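Local coordinates for mitogen-activated protein kinase kinase kinase 15 (Homo sapiens, PDB 6V0M) that is a MAP3K-type protein kinase, apoptosis signal-regulating kinase 3, whose sterile alpha-motif domain probably helps it assemble with related kinases, at residues Asn36-Lys40 and Glu41-Tyr45. Numbering follows the deposited sequence.
Sequences NEITK and EDLRY
Asp42 turns its carboxylate back to Thr39, CG lying beside its own backbone N (chi1 -67°), and its OD2 receives the backbone N of Thr39 at 2.8 Å in a nearly straight bond (171°). The amide comes in on the anti side of the carboxylate, somewhat out of its plane. Thr39 answers through OG1, set between its own backbone N and carbonyl carbon (chi1 68°), from where it accepts a weak, 3.3 Å bond from Asp42 N; OG1 in turn donates a weak hydrogen bond to Asp42 OD2 (3.2 Å), which thus takes two donors from Thr39. This reciprocal pairing is a capping box, with Thr39 as N-cap of helix 40-45 in the five-helix SAM domain. With alanine in place of Asp42, the Thr39 amide would probably lose its carboxylate mate and the turn into the helix would be less firmly fixed. On the buried side, Ile38 and Leu43 cross at about a right angle, Ile38 CD1 meeting Leu43 CD2 at 3.7 Å; Leu43 also packs on Leu53 and Trp57 of helix 50-70. Lys40 and Arg44, one turn apart, run side by side in the same direction, Lys40 CD lying 3.8 Å from Arg44 NH1, while Arg44 N bonds to Lys40 O (3.0 Å) along the helix backbone.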
loop_
_atom_site.group_PDB
_atom_site.type_symbol
_atom_site.label_atom_id
_atom_site.label_comp_id
_atom_site.label_asym_id
_atom_site.label_seq_id
_atom_site.Cartn_x
_atom_site.Cartn_y
_atom_site.Cartn_z
ATOM N N ASN A 36 -3.898 3.180 6.549
ATOM C CA ASN A 36 -4.973 3.971 7.190
ATOM C C ASN A 36 -5.788 4.942 6.287
ATOM O O ASN A 36 -6.953 5.165 6.503
ATOM C CB ASN A 36 -4.393 4.731 8.364
ATOM C CG ASN A 36 -3.825 3.787 9.402
ATOM O OD1 ASN A 36 -4.584 3.038 9.994
ATOM N ND2 ASN A 36 -2.499 3.724 9.547
ATOM N N GLU A 37 -5.144 5.542 5.275
ATOM C CA GLU A 37 -5.711 6.700 4.575
ATOM C C GLU A 37 -6.108 6.475 3.144
ATOM O O GLU A 37 -7.077 7.030 2.697
ATOM C CB GLU A 37 -4.680 7.857 4.560
ATOM C CG GLU A 37 -4.043 8.180 5.897
ATOM C CD GLU A 37 -5.004 8.899 6.798
ATOM O OE1 GLU A 37 -5.497 9.950 6.364
ATOM O OE2 GLU A 37 -5.219 8.484 7.941
ATOM N N ILE A 38 -5.326 5.690 2.395
ATOM C CA ILE A 38 -5.622 5.562 0.966
ATOM C C ILE A 38 -6.933 4.867 0.663
ATOM O O ILE A 38 -7.488 4.094 1.477
ATOM C CB ILE A 38 -4.525 4.857 0.170
ATOM C CG1 ILE A 38 -4.386 3.417 0.640
ATOM C CG2 ILE A 38 -3.264 5.730 0.224
ATOM C CD1 ILE A 38 -3.704 2.485 -0.262
ATOM N N THR A 39 -7.469 5.226 -0.503
ATOM C CA THR A 39 -8.654 4.606 -1.031
ATOM C C THR A 39 -8.246 3.802 -2.209
ATOM O O THR A 39 -7.155 3.984 -2.785
ATOM C CB THR A 39 -9.699 5.625 -1.435
ATOM O OG1 THR A 39 -9.224 6.381 -2.589
ATOM C CG2 THR A 39 -10.046 6.525 -0.249
ATOM N N LYS A 40 -9.156 2.934 -2.646
ATOM C CA LYS A 40 -8.900 2.154 -3.842
ATOM C C LYS A 40 -8.685 3.102 -5.035
ATOM O O LYS A 40 -7.884 2.801 -5.924
ATOM C CB LYS A 40 -10.061 1.220 -4.092
ATOM C CG LYS A 40 -9.592 -0.169 -4.452
ATOM C CD LYS A 40 -10.746 -1.123 -4.687
ATOM C CE LYS A 40 -11.796 -0.980 -3.600
ATOM N NZ LYS A 40 -12.689 -2.153 -3.511
ATOM N N GLU A 41 -9.402 4.231 -5.060
ATOM C CA GLU A 41 -9.264 5.197 -6.151
ATOM C C GLU A 41 -7.846 5.765 -6.289
ATOM O O GLU A 41 -7.360 6.002 -7.408
ATOM C CB GLU A 41 -10.298 6.324 -5.996
ATOM C CG GLU A 41 -10.402 7.279 -7.176
ATOM C CD GLU A 41 -9.328 8.390 -7.262
ATOM O OE1 GLU A 41 -8.660 8.730 -6.277
ATOM O OE2 GLU A 41 -9.066 8.839 -8.377
ATOM N N ASP A 42 -7.156 5.929 -5.158
ATOM C CA ASP A 42 -5.727 6.374 -5.141
ATOM C C ASP A 42 -4.894 5.349 -5.853
ATOM O O ASP A 42 -4.054 5.730 -6.646
ATOM C CB ASP A 42 -5.177 6.527 -3.716
ATOM C CG ASP A 42 -5.840 7.665 -2.959
ATOM O OD1 ASP A 42 -5.874 8.776 -3.531
ATOM O OD2 ASP A 42 -6.358 7.450 -1.794
ATOM N N LEU A 43 -5.143 4.057 -5.568
ATOM C CA LEU A 43 -4.390 2.976 -6.224
ATOM C C LEU A 43 -4.644 2.948 -7.753
ATOM O O LEU A 43 -3.711 2.792 -8.521
ATOM C CB LEU A 43 -4.721 1.629 -5.615
ATOM C CG LEU A 43 -4.488 1.482 -4.113
ATOM C CD1 LEU A 43 -5.018 0.144 -3.627
ATOM C CD2 LEU A 43 -3.025 1.665 -3.801
ATOM N N ARG A 44 -5.904 3.134 -8.163
ATOM C CA ARG A 44 -6.249 3.211 -9.577
ATOM C C ARG A 44 -5.569 4.400 -10.260
ATOM O O ARG A 44 -5.079 4.305 -11.398
ATOM C CB ARG A 44 -7.747 3.224 -9.779
ATOM C CG ARG A 44 -8.409 1.938 -9.234
ATOM C CD ARG A 44 -9.523 1.325 -10.042
ATOM N NE ARG A 44 -9.356 -0.147 -10.175
ATOM C CZ ARG A 44 -9.975 -1.088 -9.444
ATOM N NH1 ARG A 44 -10.860 -0.775 -8.503
ATOM N NH2 ARG A 44 -9.714 -2.368 -9.674
ATOM N N TYR A 45 -5.519 5.536 -9.559
ATOM C CA TYR A 45 -4.883 6.736 -10.139
ATOM C C TYR A 45 -3.384 6.485 -10.336
ATOM O O TYR A 45 -2.782 6.987 -11.295
ATOM C CB TYR A 45 -5.149 7.966 -9.245
ATOM C CG TYR A 45 -4.641 9.248 -9.776
ATOM C CD1 TYR A 45 -5.336 9.939 -10.756
ATOM C CD2 TYR A 45 -3.457 9.770 -9.312
ATOM C CE1 TYR A 45 -4.846 11.166 -11.266
ATOM C CE2 TYR A 45 -2.958 10.970 -9.785
ATOM C CZ TYR A 45 -3.665 11.664 -10.750
ATOM O OH TYR A 45 -3.143 12.829 -11.231
#